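Local structure of chintase (Rhizomucor miehei, 5YUQ) at residues S210-D213 against A214-W218; S331-D334 against K335-A339. The protein hydrolyses chitin as a family 18 glycoside hydrolase of a thermophilic fungus, with its active site in a tunnel. All blocks are in the same frame, centred on the assembly; numbering follows the deposited sequence.

Contact 1 of 2, residues S210-D213 against A214-W218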
loop_
_atom_site.group_PDB
_atom_site.type_symbol
_atom_site.label_atom_id
_atom_site.label_comp_id
_atom_site.label_asym_id
_atom_site.label_seq_id
_atom_site.Cartn_x
_atom_site.Cartn_y
_atom_site.Cartn_z
ATOM N N SER A 210 -1.826 -12.083 -5.459
ATOM C CA SER A 210 -0.464 -11.659 -5.719
ATOM C C SER A 210 -0.567 -10.424 -6.590
ATOM O O SER A 210 -1.674 -10.004 -6.945
ATOM C CB SER A 210 0.283 -12.737 -6.491
ATOM O OG SER A 210 -0.321 -12.936 -7.768
ATOM N N GLY A 211 0.579 -9.848 -6.943
ATOM C CA GLY A 211 0.599 -8.722 -7.862
ATOM C C GLY A 211 -0.080 -9.094 -9.171
ATOM O O GLY A 211 -0.945 -8.371 -9.667
ATOM N N ASN A 212 0.305 -10.238 -9.721
ATOM C CA ASN A 212 -0.272 -10.709 -10.972
ATOM C C ASN A 212 -1.772 -10.946 -10.882
ATOM O O ASN A 212 -2.526 -10.491 -11.738
ATOM C CB ASN A 212 0.444 -11.978 -11.447
ATOM C CG ASN A 212 -0.224 -12.606 -12.658
ATOM O OD1 ASN A 212 -0.277 -12.003 -13.733
ATOM N ND2 ASN A 212 -0.724 -13.826 -12.491
ATOM N N ASP A 213 -2.216 -11.657 -9.848
ATOM C CA ASP A 213 -3.642 -11.946 -9.705
ATOM C C ASP A 213 -4.447 -10.668 -9.513
ATOM O O ASP A 213 -5.546 -10.521 -10.053
ATOM C CB ASP A 213 -3.882 -12.907 -8.537
ATOM C CG ASP A 213 -3.353 -14.294 -8.812
ATOM O OD1 ASP A 213 -4.008 -15.044 -9.566
ATOM O OD2 ASP A 213 -2.287 -14.644 -8.272
ATOM N N ALA A 214 -3.883 -9.733 -8.758
ATOM C CA ALA A 214 -4.549 -8.458 -8.520
ATOM C C ALA A 214 -4.695 -7.658 -9.815
ATOM O O ALA A 214 -5.773 -7.134 -10.114
ATOM C CB ALA A 214 -3.775 -7.647 -7.476
ATOM N N VAL A 215 -3.608 -7.555 -10.572
ATOM C CA VAL A 215 -3.635 -6.835 -11.836
ATOM C C VAL A 215 -4.662 -7.468 -12.757
ATOM O O VAL A 215 -5.479 -6.764 -13.357
ATOM C CB VAL A 215 -2.236 -6.826 -12.490
ATOM C CG1 VAL A 215 -2.324 -6.470 -13.962
ATOM C CG2 VAL A 215 -1.332 -5.855 -11.753
ATOM N N LYS A 216 -4.657 -8.794 -12.839
ATOM C CA LYS A 216 -5.609 -9.478 -13.714
ATOM C C LYS A 216 -7.038 -9.239 -13.255
ATOM O O LYS A 216 -7.927 -9.041 -14.082
ATOM C CB LYS A 216 -5.336 -10.981 -13.793
ATOM C CG LYS A 216 -4.001 -11.348 -14.417
ATOM C CD LYS A 216 -3.791 -10.679 -15.752
ATOM C CE LYS A 216 -2.435 -11.045 -16.340
ATOM N NZ LYS A 216 -2.209 -12.516 -16.288
ATOM N N ALA A 217 -7.262 -9.243 -11.945
ATOM C CA ALA A 217 -8.607 -9.036 -11.419
ATOM C C ALA A 217 -9.117 -7.632 -11.720
ATOM O O ALA A 217 -10.274 -7.454 -12.097
ATOM C CB ALA A 217 -8.653 -9.308 -9.923
ATOM N N TRP A 218 -8.244 -6.633 -11.578
ATOM C CA TRP A 218 -8.635 -5.244 -11.818
ATOM C C TRP A 218 -8.867 -4.968 -13.319
ATOM O O TRP A 218 -9.764 -4.225 -13.669
ATOM C CB TRP A 218 -7.736 -4.226 -11.156
ATOM C CG TRP A 218 -7.940 -4.043 -9.708
ATOM C CD1 TRP A 218 -7.296 -4.744 -8.669
ATOM C CD2 TRP A 218 -8.761 -3.078 -9.053
ATOM N NE1 TRP A 218 -7.682 -4.251 -7.479
ATOM C CE2 TRP A 218 -8.593 -3.242 -7.667
ATOM C CE3 TRP A 218 -9.646 -2.106 -9.492
ATOM C CZ2 TRP A 218 -9.241 -2.475 -6.768
ATOM C CZ3 TRP A 218 -10.265 -1.361 -8.622
ATOM C CH2 TRP A 218 -10.068 -1.519 -7.242
HETATM O O HOH W 1 0.794 -13.400 -15.772
#

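Contact 2 of 2, residues S331-D334 against K335-A339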
loop_
_atom_site.group_PDB
_atom_site.type_symbol
_atom_site.label_atom_id
_atom_site.label_comp_id
_atom_site.label_asym_id
_atom_site.label_seq_id
_atom_site.Cartn_x
_atom_site.Cartn_y
_atom_site.Cartn_z
ATOM N N SER A 331 13.911 -8.980 -6.605
ATOM C CA SER A 331 12.467 -9.161 -6.621
ATOM C C SER A 331 11.748 -7.890 -7.069
ATOM O O SER A 331 10.738 -7.973 -7.758
ATOM C CB SER A 331 11.950 -9.640 -5.263
ATOM O OG SER A 331 12.098 -8.632 -4.286
ATOM N N LEU A 332 12.268 -6.719 -6.702
ATOM C CA LEU A 332 11.655 -5.471 -7.174
ATOM C C LEU A 332 11.846 -5.307 -8.680
ATOM O O LEU A 332 10.921 -4.886 -9.393
ATOM C CB LEU A 332 12.195 -4.253 -6.423
ATOM C CG LEU A 332 11.752 -4.133 -4.959
ATOM C CD1 LEU A 332 12.210 -2.800 -4.385
ATOM C CD2 LEU A 332 10.231 -4.290 -4.827
ATOM N N GLN A 333 13.034 -5.656 -9.167
ATOM C CA GLN A 333 13.275 -5.652 -10.605
ATOM C C GLN A 333 12.262 -6.565 -11.292
ATOM O O GLN A 333 11.711 -6.218 -12.335
ATOM C CB GLN A 333 14.701 -6.115 -10.927
ATOM C CG GLN A 333 15.003 -6.118 -12.429
ATOM C CD GLN A 333 15.032 -4.724 -13.023
ATOM O OE1 GLN A 333 15.755 -3.850 -12.551
ATOM N NE2 GLN A 333 14.237 -4.506 -14.072
ATOM N N ASP A 334 11.986 -7.720 -10.697
ATOM C CA ASP A 334 11.065 -8.666 -11.315
ATOM C C ASP A 334 9.645 -8.118 -11.375
ATOM O O ASP A 334 8.920 -8.348 -12.345
ATOM C CB ASP A 334 11.106 -10.008 -10.575
ATOM C CG ASP A 334 12.407 -10.733 -10.776
ATOM O OD1 ASP A 334 13.157 -10.392 -11.718
ATOM O OD2 ASP A 334 12.697 -11.654 -9.978
ATOM N N LYS A 335 9.263 -7.379 -10.341
ATOM C CA LYS A 335 7.980 -6.686 -10.327
ATOM C C LYS A 335 7.925 -5.609 -11.403
ATOM O O LYS A 335 6.900 -5.449 -12.068
ATOM C CB LYS A 335 7.721 -6.090 -8.937
ATOM C CG LYS A 335 7.333 -7.137 -7.894
ATOM C CD LYS A 335 7.416 -6.581 -6.481
ATOM C CE LYS A 335 6.787 -7.531 -5.469
ATOM N NZ LYS A 335 7.641 -8.732 -5.158
ATOM N N VAL A 336 9.025 -4.881 -11.583
ATOM C CA VAL A 336 9.085 -3.850 -12.620
ATOM C C VAL A 336 8.987 -4.476 -14.004
ATOM O O VAL A 336 8.250 -3.978 -14.860
ATOM C CB VAL A 336 10.368 -3.008 -12.505
ATOM C CG1 VAL A 336 10.568 -2.153 -13.754
ATOM C CG2 VAL A 336 10.311 -2.134 -11.261
ATOM N N ASP A 337 9.707 -5.579 -14.212
ATOM C CA ASP A 337 9.664 -6.287 -15.490
ATOM C C ASP A 337 8.230 -6.711 -15.797
ATOM O O ASP A 337 7.750 -6.570 -16.926
ATOM C CB ASP A 337 10.578 -7.525 -15.470
ATOM C CG ASP A 337 12.058 -7.180 -15.322
ATOM O OD1 ASP A 337 12.474 -6.054 -15.660
ATOM O OD2 ASP A 337 12.812 -8.065 -14.861
ATOM N N TYR A 338 7.548 -7.225 -14.780
ATOM C CA TYR A 338 6.156 -7.610 -14.917
ATOM C C TYR A 338 5.271 -6.416 -15.276
ATOM O O TYR A 338 4.423 -6.497 -16.172
ATOM C CB TYR A 338 5.654 -8.252 -13.620
ATOM C CG TYR A 338 4.181 -8.559 -13.679
ATOM C CD1 TYR A 338 3.723 -9.749 -14.224
ATOM C CD2 TYR A 338 3.239 -7.649 -13.206
ATOM C CE1 TYR A 338 2.356 -10.031 -14.298
ATOM C CE2 TYR A 338 1.883 -7.922 -13.272
ATOM C CZ TYR A 338 1.450 -9.109 -13.817
ATOM O OH TYR A 338 0.103 -9.365 -13.887
ATOM N N ALA A 339 5.457 -5.313 -14.563
ATOM C CA ALA A 339 4.643 -4.129 -14.786
ATOM C C ALA A 339 4.814 -3.612 -16.213
ATOM O O ALA A 339 3.839 -3.221 -16.857
ATOM C CB ALA A 339 4.991 -3.046 -13.781
HETATM O O HOH W 2 8.883 -10.069 -7.273
HETATM O O HOH W 3 11.884 -10.647 -14.824
#

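Contact 1 of 2, residues S210-D213 against A214-W218
Lys216 NZ reaches back one turn to Asn212 OD1, a weak hydrogen bond of 3.2 Å. Water 1 bridges the two, donating to Asn212 OD1 at 2.7 Å and accepting from Lys216 NZ. The lysine chain gets there by bending at chi2 (-52°) and chi4, with CG lying 3.2 Å from Asn212 O. The main protein partner of Asn212 OD1 is Tyr338 OH of helix 329-341; with water 1 and the weaker lysine, three polar groups converge on this oxygen. In the backbone, Lys216 N bonds to Asn212 O at 2.9 Å, and the same i to i+4 pattern links Ala214 N to Ser210 O, Val215 N to Gly211 O and Ala217 N to Asp213 O. These bonds open helix 211-220 of the TIM barrel, with Ser210 as its N-cap. Ser210 OG accepts from Asp213 N at 3.1 Å, almost straight at 173°, and donates to Asp213 OD2 at 2.7 Å, on the anti side of that oxygen. Asp213 CG stands beside its backbone N (chi1 -69°), which brings the carboxylate to the serine hydroxyl. On the barrel side, Ala214, Val215 and Trp218 rest on Ile178 of strand 175-178, and Trp218 NE1 bonds to Pro150 O.

Contact 2 of 2, residues S331-D334 against K335-A339
The contact spans about two and a half turns of helix 329-341, which precedes strand 346-350 in the TIM barrel and is closed by i to i+4 bonds. On its partly exposed side Gln333 NE2 donates to Asp337 OD1 at 2.8 Å. The acceptor lies in the amide plane of Gln333, whereas the donor sits above the carboxylate plane, 37° out of it; the two flat groups are turned 38° apart. Gln333 CG is anti to the backbone N, and a bend at chi2 (67°) turns the amide along the outside of the helix, toward Asp337. NE2 also bonds to Asp367 OD2, so two carboxylate oxygens grip the amide nitrogen. The main chain adds a second link: Asp337 N donates to Gln333 O at 2.8 Å. Asp334 OD1 and Asp337 OD2 are like charges 3.9 Å apart; water 3 donates at 2.7 Å to Asp337 OD2 and weakly to Asp334 OD1, which would ease their repulsion. Lys335 CD packs on Leu332 CD2 at 4.0 Å. Water 2 donates to Ser331 O and accepts from Lys335 NZ, 2.8 Å from each. Asp327, which also takes the Ser331 hydroxyl, forms a salt bridge to this buried ammonium group, and Ala195 O a further bond. Tyr338 packs on the loop residues Leu197 and Tyr198, Ser331 and Asp334 touch Trp306 of strand 302-307, and Leu332 and Lys335 lie against strand 228-240.

Contact 1 comes first along the chain, at the start of helix 211-220, and contact 2 follows more than a hundred residues later within helix 329-341. Their centres are about 14 Å apart, within the same family 18 TIM-barrel fold. The two helices meet where the Tyr338 hydroxyl reaches Asn212 OD1 at 2.7 Å, a probable hydrogen bond, and packs beside Val215 CB and Lys216 CE. One helix rests on strand 175-178 and the other on strand 228-240, and these strands pair in parallel. The tyrosine thus joins two neighbouring helices of the barrel's outer layer, tying together parts of the catalytic domain distant in sequence.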